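Local atomic coordinates of farnesyl pyrophosphate synthase (Pseudomonas aeruginosa, PDB entry 3ZOU), a protein that catalyses the magnesium-dependent condensation of geranyl diphosphate with isopentenyl diphosphate to give farnesyl diphosphate, a precursor of longer isoprenoids. Residues Glu209-Ala214 / Arg285-Tyr290; Gly193-Gly198 / Ala203-Leu208; Ser80-Asp85 / Leu112-Leu117. One frame throughout, in Å; residues are numbered along the deposited sequence.

Interaction 1: Glu209-Ala214 / Arg285-Tyr290. With 6H6 (3-(2-oxo-1,3-benzoxazol-3(2H)-yl)propanoic acid), chain G.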
loop_
_atom_site.group_PDB
_atom_site.type_symbol
_atom_site.label_atom_id
_atom_site.label_comp_id
_atom_site.label_asym_id
_atom_site.label_seq_id
_atom_site.Cartn_x
_atom_site.Cartn_y
_atom_site.Cartn_z
ATOM N N GLU A 209 22.312 -0.535 -8.671
ATOM C CA GLU A 209 21.197 -0.919 -9.560
ATOM C C GLU A 209 21.557 -1.954 -10.644
ATOM O O GLU A 209 20.834 -2.925 -10.837
ATOM C CB GLU A 209 20.548 0.332 -10.148
ATOM C CG GLU A 209 19.424 -0.020 -11.096
ATOM C CD GLU A 209 18.804 1.241 -11.685
ATOM O OE1 GLU A 209 18.011 1.909 -10.979
ATOM O OE2 GLU A 209 19.161 1.584 -12.822
ATOM N N ARG A 210 22.747 -1.805 -11.246
ATOM C CA ARG A 210 23.237 -2.785 -12.187
ATOM C C ARG A 210 23.407 -4.160 -11.514
ATOM O O ARG A 210 23.084 -5.204 -12.117
ATOM C CB ARG A 210 24.531 -2.300 -12.843
ATOM C CG ARG A 210 24.300 -1.184 -13.803
ATOM C CD ARG A 210 25.560 -1.047 -14.704
ATOM N NE ARG A 210 26.714 -0.627 -13.987
ATOM C CZ ARG A 210 26.947 0.622 -13.566
ATOM N NH1 ARG A 210 26.094 1.630 -13.775
ATOM N NH2 ARG A 210 28.050 0.888 -12.903
ATOM N N TYR A 211 23.998 -4.128 -10.330
ATOM C CA TYR A 211 24.148 -5.347 -9.539
ATOM C C TYR A 211 22.815 -6.037 -9.392
ATOM O O TYR A 211 22.688 -7.244 -9.542
ATOM C CB TYR A 211 24.848 -4.996 -8.197
ATOM C CG TYR A 211 24.786 -6.132 -7.180
ATOM C CD1 TYR A 211 23.700 -6.294 -6.357
ATOM C CD2 TYR A 211 25.756 -7.088 -7.146
ATOM C CE1 TYR A 211 23.588 -7.321 -5.468
ATOM C CE2 TYR A 211 25.664 -8.170 -6.260
ATOM C CZ TYR A 211 24.592 -8.285 -5.405
ATOM O OH TYR A 211 24.469 -9.352 -4.560
ATOM N N ALA A 212 21.843 -5.264 -8.909
ATOM C CA ALA A 212 20.533 -5.808 -8.554
ATOM C C ALA A 212 19.794 -6.371 -9.765
ATOM O O ALA A 212 19.174 -7.391 -9.693
ATOM C CB ALA A 212 19.733 -4.679 -7.892
ATOM N N GLU A 213 19.895 -5.679 -10.898
ATOM C CA GLU A 213 19.343 -6.185 -12.131
ATOM C C GLU A 213 19.885 -7.532 -12.515
ATOM O O GLU A 213 19.168 -8.453 -12.858
ATOM C CB GLU A 213 19.596 -5.179 -13.278
ATOM C CG GLU A 213 18.875 -3.858 -13.147
ATOM C CD GLU A 213 19.338 -2.737 -14.096
ATOM O OE1 GLU A 213 20.476 -2.762 -14.603
ATOM O OE2 GLU A 213 18.557 -1.779 -14.275
ATOM N N ALA A 214 21.202 -7.622 -12.405
ATOM C CA ALA A 214 21.878 -8.864 -12.749
ATOM C C ALA A 214 21.547 -10.017 -11.836
ATOM O O ALA A 214 21.243 -11.138 -12.298
ATOM C CB ALA A 214 23.381 -8.594 -12.865
ATOM N N ARG A 285 28.884 -9.511 -3.124
ATOM C CA ARG A 285 29.608 -10.365 -4.064
ATOM C C ARG A 285 29.351 -11.851 -3.832
ATOM O O ARG A 285 29.165 -12.673 -4.762
ATOM C CB ARG A 285 31.121 -10.070 -3.987
ATOM C CG ARG A 285 31.488 -8.668 -4.387
ATOM C CD ARG A 285 32.980 -8.387 -4.152
ATOM N NE ARG A 285 33.349 -7.069 -4.640
ATOM C CZ ARG A 285 33.748 -6.034 -3.930
ATOM N NH1 ARG A 285 33.962 -6.126 -2.635
ATOM N NH2 ARG A 285 33.947 -4.899 -4.541
ATOM N N GLN A 286 29.420 -12.243 -2.561
ATOM C CA GLN A 286 29.185 -13.623 -2.162
ATOM C C GLN A 286 27.772 -14.123 -2.515
ATOM O O GLN A 286 27.573 -15.269 -2.875
ATOM C CB GLN A 286 29.485 -13.815 -0.667
ATOM C CG GLN A 286 30.960 -13.699 -0.354
ATOM C CD GLN A 286 31.240 -13.977 1.132
ATOM O OE1 GLN A 286 30.549 -14.802 1.763
ATOM N NE2 GLN A 286 32.276 -13.366 1.662
ATOM N N LEU A 287 26.802 -13.246 -2.339
ATOM C CA LEU A 287 25.445 -13.570 -2.737
ATOM C C LEU A 287 25.346 -13.822 -4.236
ATOM O O LEU A 287 24.731 -14.785 -4.613
ATOM C CB LEU A 287 24.478 -12.428 -2.330
ATOM C CG LEU A 287 23.035 -12.719 -2.755
ATOM C CD1 LEU A 287 22.435 -13.836 -1.941
ATOM C CD2 LEU A 287 22.271 -11.424 -2.515
ATOM N N ALA A 288 25.959 -12.997 -5.024
ATOM C CA ALA A 288 25.979 -13.215 -6.471
ATOM C C ALA A 288 26.511 -14.569 -6.872
ATOM O O ALA A 288 25.938 -15.253 -7.734
ATOM C CB ALA A 288 26.660 -12.104 -7.203
ATOM N N ARG A 289 27.621 -14.957 -6.217
ATOM C CA ARG A 289 28.138 -16.305 -6.481
ATOM C C ARG A 289 27.238 -17.384 -5.983
ATOM O O ARG A 289 27.011 -18.423 -6.661
ATOM C CB ARG A 289 29.540 -16.392 -5.873
ATOM C CG ARG A 289 30.489 -15.385 -6.487
ATOM C CD ARG A 289 31.956 -15.689 -6.173
ATOM N NE ARG A 289 32.796 -14.606 -6.610
ATOM C CZ ARG A 289 33.285 -13.668 -5.802
ATOM N NH1 ARG A 289 32.981 -13.658 -4.518
ATOM N NH2 ARG A 289 34.060 -12.728 -6.298
ATOM N N TYR A 290 26.710 -17.248 -4.782
ATOM C CA TYR A 290 25.819 -18.247 -4.206
ATOM C C TYR A 290 24.634 -18.577 -5.135
ATOM O O TYR A 290 24.264 -19.733 -5.302
ATOM C CB TYR A 290 25.266 -17.766 -2.865
ATOM C CG TYR A 290 24.154 -18.618 -2.360
ATOM C CD1 TYR A 290 24.406 -19.824 -1.705
ATOM C CD2 TYR A 290 22.819 -18.207 -2.528
ATOM C CE1 TYR A 290 23.365 -20.639 -1.267
ATOM C CE2 TYR A 290 21.797 -19.026 -2.122
ATOM C CZ TYR A 290 22.091 -20.246 -1.506
ATOM O OH TYR A 290 21.025 -21.043 -1.060
HETATM O O 6H6 G . 19.717 -23.102 3.658
HETATM N N1 6H6 G . 21.494 -19.794 1.845
HETATM O O1 6H6 G . 23.682 -20.229 2.404
HETATM C C2 6H6 G . 22.778 -19.479 1.981
HETATM O O2 6H6 G . 22.955 -18.191 1.595
HETATM C C3 6H6 G . 21.763 -17.729 1.182
HETATM C C4 6H6 G . 21.427 -16.488 0.681
HETATM C C5 6H6 G . 20.087 -16.300 0.357
HETATM C C6 6H6 G . 19.157 -17.320 0.530
HETATM C C7 6H6 G . 19.480 -18.559 1.040
HETATM C C8 6H6 G . 20.817 -18.754 1.354
HETATM C C9 6H6 G . 20.915 -21.077 2.219
HETATM C C10 6H6 G . 20.702 -20.944 3.744
HETATM C C11 6H6 G . 19.814 -22.047 4.318
HETATM O OXT 6H6 G . 19.290 -21.820 5.435
#
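Tyr-211 lays the outer end of its ring against helix 282-293, where it overlaps Leu-287 and Ala-288. The phenol oxygen does most of the touching: Tyr-211 OH lies 3.6 Å from Leu-287 CD2, and the two side chains cross at about a right angle. Lower on the ring, Tyr-211 CE2 meets Ala-288 CB at 4.2 Å, an oblique apolar contact. The reach across to the other helix follows from chi1 of 168°, which turns the ring to the side of CA remote from the backbone N. The hydroxyl's polar partner is the carbonyl O of Leu-284, one residue before 285-290, and this hydrogen bond ties the tip of the ring to the helix it packs on. Leu-51 of helix 47-58 touches both Tyr-211 and Leu-287, while Ala-270 of helix 256-273 packs on Tyr-211.

The far side of the same helical turn carries the fragment 6H6. Leu-287 splits its two methyls between tasks, with CD2 at the tyrosine and CD1 3.9 Å from 6H6 C4. Tyr-290 lies nearly parallel to the benzoxazolone, one ring face against it, and 6H6 O2 sits 3.7 Å above the centre of that ring. Tyr-290 OH is 3.2 Å from 6H6 N1. Ile-3 of helix 3-19 touches Leu-287 and Tyr-290 and also belongs to this pocket. The ligand is thus held here by flat aromatic overlap and aliphatic contact, whereas the helix pair behind it combines apolar packing with the Tyr-211 phenol bond to the Leu-284 carbonyl.

Interaction 2: Gly193-Gly198 / Ala203-Leu208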
loop_
_atom_site.group_PDB
_atom_site.type_symbol
_atom_site.label_atom_id
_atom_site.label_comp_id
_atom_site.label_asym_id
_atom_site.label_seq_id
_atom_site.Cartn_x
_atom_site.Cartn_y
_atom_site.Cartn_z
ATOM N N GLY A 193 18.418 0.040 1.010
ATOM C CA GLY A 193 19.564 -0.165 1.934
ATOM C C GLY A 193 20.645 0.848 1.647
ATOM O O GLY A 193 21.230 1.408 2.582
ATOM N N ALA A 194 20.885 1.145 0.374
ATOM C CA ALA A 194 21.905 2.122 -0.014
ATOM C C ALA A 194 21.519 3.492 0.516
ATOM O O ALA A 194 22.312 4.253 1.037
ATOM C CB ALA A 194 22.089 2.134 -1.513
ATOM N N LEU A 195 20.226 3.852 0.412
ATOM C CA LEU A 195 19.801 5.130 0.916
ATOM C C LEU A 195 19.975 5.228 2.435
ATOM O O LEU A 195 20.287 6.295 2.937
ATOM C CB LEU A 195 18.312 5.370 0.476
ATOM C CG LEU A 195 18.100 5.708 -1.002
ATOM C CD1 LEU A 195 16.649 5.531 -1.359
ATOM C CD2 LEU A 195 18.593 7.115 -1.353
ATOM N N ALA A 196 19.699 4.141 3.132
ATOM C CA ALA A 196 19.777 4.040 4.557
ATOM C C ALA A 196 21.232 4.201 5.026
ATOM O O ALA A 196 21.401 4.525 6.200
ATOM C CB ALA A 196 19.262 2.700 5.075
ATOM N N SER A 197 22.184 3.966 4.158
ATOM C CA SER A 197 23.624 4.147 4.569
ATOM C C SER A 197 23.933 5.610 4.949
ATOM O O SER A 197 24.878 5.838 5.730
ATOM C CB SER A 197 24.570 3.771 3.463
ATOM O OG SER A 197 24.602 4.678 2.382
ATOM N N GLY A 198 23.234 6.579 4.351
ATOM C CA GLY A 198 23.553 7.999 4.517
ATOM C C GLY A 198 24.691 8.441 3.609
ATOM O O GLY A 198 25.053 9.612 3.646
ATOM N N ALA A 203 26.531 7.721 -8.657
ATOM C CA ALA A 203 27.281 6.683 -9.298
ATOM C C ALA A 203 27.177 5.381 -8.493
ATOM O O ALA A 203 27.081 4.322 -9.099
ATOM C CB ALA A 203 28.729 7.111 -9.429
ATOM N N SER A 204 27.281 5.449 -7.177
ATOM C CA SER A 204 27.160 4.189 -6.401
ATOM C C SER A 204 25.780 3.593 -6.494
ATOM O O SER A 204 25.626 2.360 -6.580
ATOM C CB SER A 204 27.501 4.366 -4.964
ATOM O OG SER A 204 28.856 4.681 -4.814
ATOM N N LEU A 205 24.761 4.452 -6.479
ATOM C CA LEU A 205 23.400 3.940 -6.696
ATOM C C LEU A 205 23.202 3.280 -8.034
ATOM O O LEU A 205 22.564 2.265 -8.129
ATOM C CB LEU A 205 22.374 5.055 -6.518
ATOM C CG LEU A 205 22.242 5.602 -5.100
ATOM C CD1 LEU A 205 21.176 6.706 -5.006
ATOM C CD2 LEU A 205 21.874 4.525 -4.085
ATOM N N ALA A 206 23.783 3.824 -9.088
ATOM C CA ALA A 206 23.639 3.276 -10.388
ATOM C C ALA A 206 24.328 1.903 -10.445
ATOM O O ALA A 206 23.842 0.964 -11.086
ATOM C CB ALA A 206 24.216 4.230 -11.433
ATOM N N ALA A 207 25.538 1.831 -9.860
ATOM C CA ALA A 207 26.240 0.572 -9.818
ATOM C C ALA A 207 25.489 -0.489 -9.086
ATOM O O ALA A 207 25.419 -1.620 -9.514
ATOM C CB ALA A 207 27.613 0.778 -9.168
ATOM N N LEU A 208 24.948 -0.106 -7.958
ATOM C CA LEU A 208 24.148 -1.042 -7.168
ATOM C C LEU A 208 22.896 -1.453 -7.877
ATOM O O LEU A 208 22.444 -2.612 -7.786
ATOM C CB LEU A 208 23.887 -0.455 -5.752
ATOM C CG LEU A 208 25.030 -0.502 -4.748
ATOM C CD1 LEU A 208 24.691 0.363 -3.567
ATOM C CD2 LEU A 208 25.380 -1.916 -4.276
#
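Ala-194 O is gripped twice by Ser-197, once by the backbone N at 3.1 Å and once by the hydroxyl. The second bond is the shorter: Ser-197 OG donates to Ala-194 O over 2.7 Å, lying in the carbonyl plane at a C=O...O angle of 150°. A chi1 of 72° swings OG back toward that carbonyl, three residues earlier. OG in turn accepts a hydrogen bond from the backbone N of Arg-199, so one hydroxyl links this turn to the connection that follows. Gly-198 then leaves helical geometry with a positive phi of 81°, and the chain turns off.

Across the contact the interaction is wholly apolar. The methyl of Ala-194 points at helix 202-227 and fits between two leucines spaced three residues apart: its CB is 3.5 Å from Leu-205 CD2 and 3.8 Å from Leu-208 CD1. Leu-205 uses its other branch as well, CD1 coming to 4.5 Å from Leu-195 CD2 at the margin of the interface. The small alanine lets the backbones come close, with CA atoms of Ala-194 and Leu-205 7.1 Å apart. Leu-59 also touches Ala-194, and helix 135-149 meets Leu-195 through Val-137, Glu-140 and Met-141.

Farther down, Leu-205 touches Arg-191 and Leu-208 touches Val-190, so the pairing runs backward along one helix as it advances along the other. That is the pattern of an antiparallel helical hairpin, two consecutive long helices joined by a short turn, as in the all-alpha fold of the polyprenyl synthetases.

Interaction 3: Ser80-Asp85 / Leu112-Leu117. With MG (magnesium ion), chain D; MG (magnesium ion), chain C; GPP (geranyl diphosphate), chain E.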
loop_
_atom_site.group_PDB
_atom_site.type_symbol
_atom_site.label_atom_id
_atom_site.label_comp_id
_atom_site.label_asym_id
_atom_site.label_seq_id
_atom_site.Cartn_x
_atom_site.Cartn_y
_atom_site.Cartn_z
ATOM N N SER A 80 2.623 -9.871 -1.310
ATOM C CA SER A 80 2.486 -10.316 -2.714
ATOM C C SER A 80 2.314 -11.800 -2.821
ATOM O O SER A 80 1.500 -12.248 -3.626
ATOM C CB SER A 80 3.684 -9.822 -3.530
ATOM O OG SER A 80 4.814 -10.631 -3.308
ATOM N N LEU A 81 2.920 -12.570 -1.922
ATOM C CA LEU A 81 2.803 -14.054 -1.967
ATOM C C LEU A 81 1.400 -14.484 -1.517
ATOM O O LEU A 81 0.845 -15.403 -2.075
ATOM C CB LEU A 81 3.917 -14.681 -1.109
ATOM C CG LEU A 81 5.357 -14.423 -1.617
ATOM C CD1 LEU A 81 6.290 -15.179 -0.657
ATOM C CD2 LEU A 81 5.510 -14.742 -3.099
ATOM N N VAL A 82 0.842 -13.806 -0.513
ATOM C CA VAL A 82 -0.515 -14.121 -0.060
ATOM C C VAL A 82 -1.464 -13.946 -1.220
ATOM O O VAL A 82 -2.287 -14.833 -1.456
ATOM C CB VAL A 82 -0.894 -13.283 1.178
ATOM C CG1 VAL A 82 -2.358 -13.496 1.516
ATOM C CG2 VAL A 82 -0.036 -13.660 2.379
ATOM N N HIS A 83 -1.400 -12.802 -1.910
ATOM C CA HIS A 83 -2.330 -12.590 -3.029
ATOM C C HIS A 83 -2.056 -13.576 -4.159
ATOM O O HIS A 83 -2.994 -14.024 -4.776
ATOM C CB HIS A 83 -2.353 -11.138 -3.482
ATOM C CG HIS A 83 -3.107 -10.226 -2.557
ATOM N ND1 HIS A 83 -3.319 -8.892 -2.829
ATOM C CD2 HIS A 83 -3.729 -10.463 -1.378
ATOM C CE1 HIS A 83 -4.007 -8.341 -1.858
ATOM N NE2 HIS A 83 -4.270 -9.271 -0.954
ATOM N N ASP A 84 -0.790 -13.845 -4.460
ATOM C CA ASP A 84 -0.405 -14.785 -5.533
ATOM C C ASP A 84 -1.009 -16.187 -5.237
ATOM O O ASP A 84 -1.362 -16.897 -6.173
ATOM C CB ASP A 84 1.094 -14.890 -5.619
ATOM C CG ASP A 84 1.580 -15.827 -6.708
ATOM O OD1 ASP A 84 1.447 -15.499 -7.933
ATOM O OD2 ASP A 84 2.069 -16.913 -6.374
ATOM N N ASP A 85 -1.127 -16.570 -3.992
ATOM C CA ASP A 85 -1.570 -17.904 -3.645
ATOM C C ASP A 85 -3.096 -18.051 -3.784
ATOM O O ASP A 85 -3.624 -19.150 -3.774
ATOM C CB ASP A 85 -1.190 -18.224 -2.209
ATOM C CG ASP A 85 0.284 -18.530 -2.001
ATOM O OD1 ASP A 85 0.962 -18.987 -2.928
ATOM O OD2 ASP A 85 0.712 -18.370 -0.859
ATOM N N LEU A 112 -7.372 -9.382 3.058
ATOM C CA LEU A 112 -7.296 -8.268 3.988
ATOM C C LEU A 112 -5.934 -8.221 4.739
ATOM O O LEU A 112 -5.341 -7.142 4.840
ATOM C CB LEU A 112 -8.434 -8.321 5.033
ATOM C CG LEU A 112 -9.800 -8.032 4.412
ATOM C CD1 LEU A 112 -10.865 -8.263 5.472
ATOM C CD2 LEU A 112 -9.869 -6.610 3.900
ATOM N N ALA A 113 -5.466 -9.338 5.305
ATOM C CA ALA A 113 -4.164 -9.381 5.974
ATOM C C ALA A 113 -3.115 -8.827 5.059
ATOM O O ALA A 113 -2.275 -8.024 5.475
ATOM C CB ALA A 113 -3.810 -10.787 6.405
ATOM N N ALA A 114 -3.092 -9.310 3.839
ATOM C CA ALA A 114 -2.096 -8.846 2.862
ATOM C C ALA A 114 -2.258 -7.386 2.507
ATOM O O ALA A 114 -1.274 -6.621 2.426
ATOM C CB ALA A 114 -2.088 -9.730 1.660
ATOM N N ASP A 115 -3.484 -6.883 2.365
ATOM C CA ASP A 115 -3.680 -5.449 2.160
ATOM C C ASP A 115 -3.100 -4.619 3.338
ATOM O O ASP A 115 -2.532 -3.546 3.076
ATOM C CB ASP A 115 -5.183 -5.150 2.020
ATOM C CG ASP A 115 -5.782 -5.577 0.718
ATOM O OD1 ASP A 115 -5.095 -5.835 -0.256
ATOM O OD2 ASP A 115 -7.066 -5.655 0.635
ATOM N N GLY A 116 -3.286 -5.088 4.578
ATOM C CA GLY A 116 -2.770 -4.437 5.748
ATOM C C GLY A 116 -1.240 -4.510 5.792
ATOM O O GLY A 116 -0.618 -3.586 6.277
ATOM N N LEU A 117 -0.650 -5.585 5.261
ATOM C CA LEU A 117 0.827 -5.691 5.195
ATOM C C LEU A 117 1.344 -4.643 4.253
ATOM O O LEU A 117 2.396 -4.078 4.489
ATOM C CB LEU A 117 1.260 -7.104 4.754
ATOM C CG LEU A 117 1.027 -8.230 5.774
ATOM C CD1 LEU A 117 1.296 -9.572 5.123
ATOM C CD2 LEU A 117 1.803 -8.028 7.030
HETATM MG MG MG D . 2.583 -18.711 -7.299
HETATM MG MG MG C . 2.131 -16.719 -9.623
HETATM C C1 GPP E . 5.267 -15.359 -7.044
HETATM O O1 GPP E . 5.541 -15.848 -8.380
HETATM C C2 GPP E . 4.655 -14.000 -7.125
HETATM C C3 GPP E . 5.391 -12.862 -7.133
HETATM C C4 GPP E . 6.842 -12.981 -6.899
HETATM C C5 GPP E . 4.789 -11.530 -7.183
HETATM C C6 GPP E . 3.291 -11.619 -6.823
HETATM C C7 GPP E . 2.712 -10.299 -7.056
HETATM C C8 GPP E . 1.498 -9.879 -6.732
HETATM C C9 GPP E . 0.391 -10.649 -5.991
HETATM C C10 GPP E . 1.384 -8.465 -7.206
HETATM P PA GPP E . 5.191 -17.369 -8.745
HETATM O O1A GPP E . 3.657 -17.577 -8.630
HETATM O O2A GPP E . 5.772 -17.584 -10.129
HETATM O O3A GPP E . 6.120 -18.118 -7.670
HETATM P PB GPP E . 5.700 -19.105 -6.461
HETATM O O1B GPP E . 4.181 -19.037 -6.399
HETATM O O2B GPP E . 6.192 -20.486 -6.846
HETATM O O3B GPP E . 6.445 -18.432 -5.309
HETATM O O HOH W 1 1.420 -19.607 -5.832
HETATM O O HOH W 2 2.525 -17.810 -11.411
HETATM O O HOH W 3 3.330 -15.060 -10.488
HETATM O O HOH W 4 0.367 -16.087 -10.652
HETATM O O HOH W 5 2.773 -20.533 -8.236
#
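His-83 turns a ring edge to the carboxylate of Asp-115 without bonding to it: CE1 lies 3.2 Å from Asp-115 OD1, which sits near the imidazole plane, while the ring and carboxylate planes stand 88° apart. The helix that carries this histidine leads into the first aspartate-rich motif of the all-alpha prenyltransferase fold, begun by Asp-84 and Asp-85. The hydrogen bonds of the pair go across the dimer instead: His-83 ND1 pairs with Asp-115 OD2 of the second subunit, and Asp-115 OD2 with His-83 ND1 of that subunit. His-83 NE2 is bonded to the carbonyl of Ile-111, so both ring nitrogens are held and the rotation of the ring is fixed.

Beside this polar edge the two helices, antiparallel at 153° with axes 8.9 Å apart, pack through Ala-114. Its CB meets Val-82 CG1 at 3.8 Å and lies obliquely at the imidazole, nearest to NE2.

The next residue along, Asp-84, faces the substrate. With CG anti to the backbone N (chi1 -179°), its carboxylate bridges two magnesium ions, OD1 at 2.2 Å to one and OD2 at 2.1 Å to the other. Geranyl diphosphate O1A binds both metals too, and Asp-90 also belongs to both magnesium sites. Gln-158 donates to Asp-84 OD1, a second-shell hold on the bridge. The geranyl chain runs past Ser-80 and His-83. Asp-85 forms a salt bridge with Arg-95, and Asp-85 OD1 accepts a 3.0 Å hydrogen bond from a water that coordinates the magnesium held by Asp-84 OD2.

Along the chain the contacts come in series: interaction 3 first, then interaction 2, then interaction 1. Interactions 2 and 1 use successive parts of helix 202-227, 203-208 and 209-214, and their centres are 14 Å apart; interaction 2 pairs that helix with the preceding helix 171-196, interaction 1 with helix 282-293 near the C-terminus. Interaction 3 lies on the opposite side of the chain's centre, about 27 Å from interaction 1 and 29 Å from interaction 2 between centres, and joins helices 67-85 and 107-126. The fragment pocket at interaction 1 is therefore well separated from the magnesium-diphosphate site and dimer interface at interaction 3.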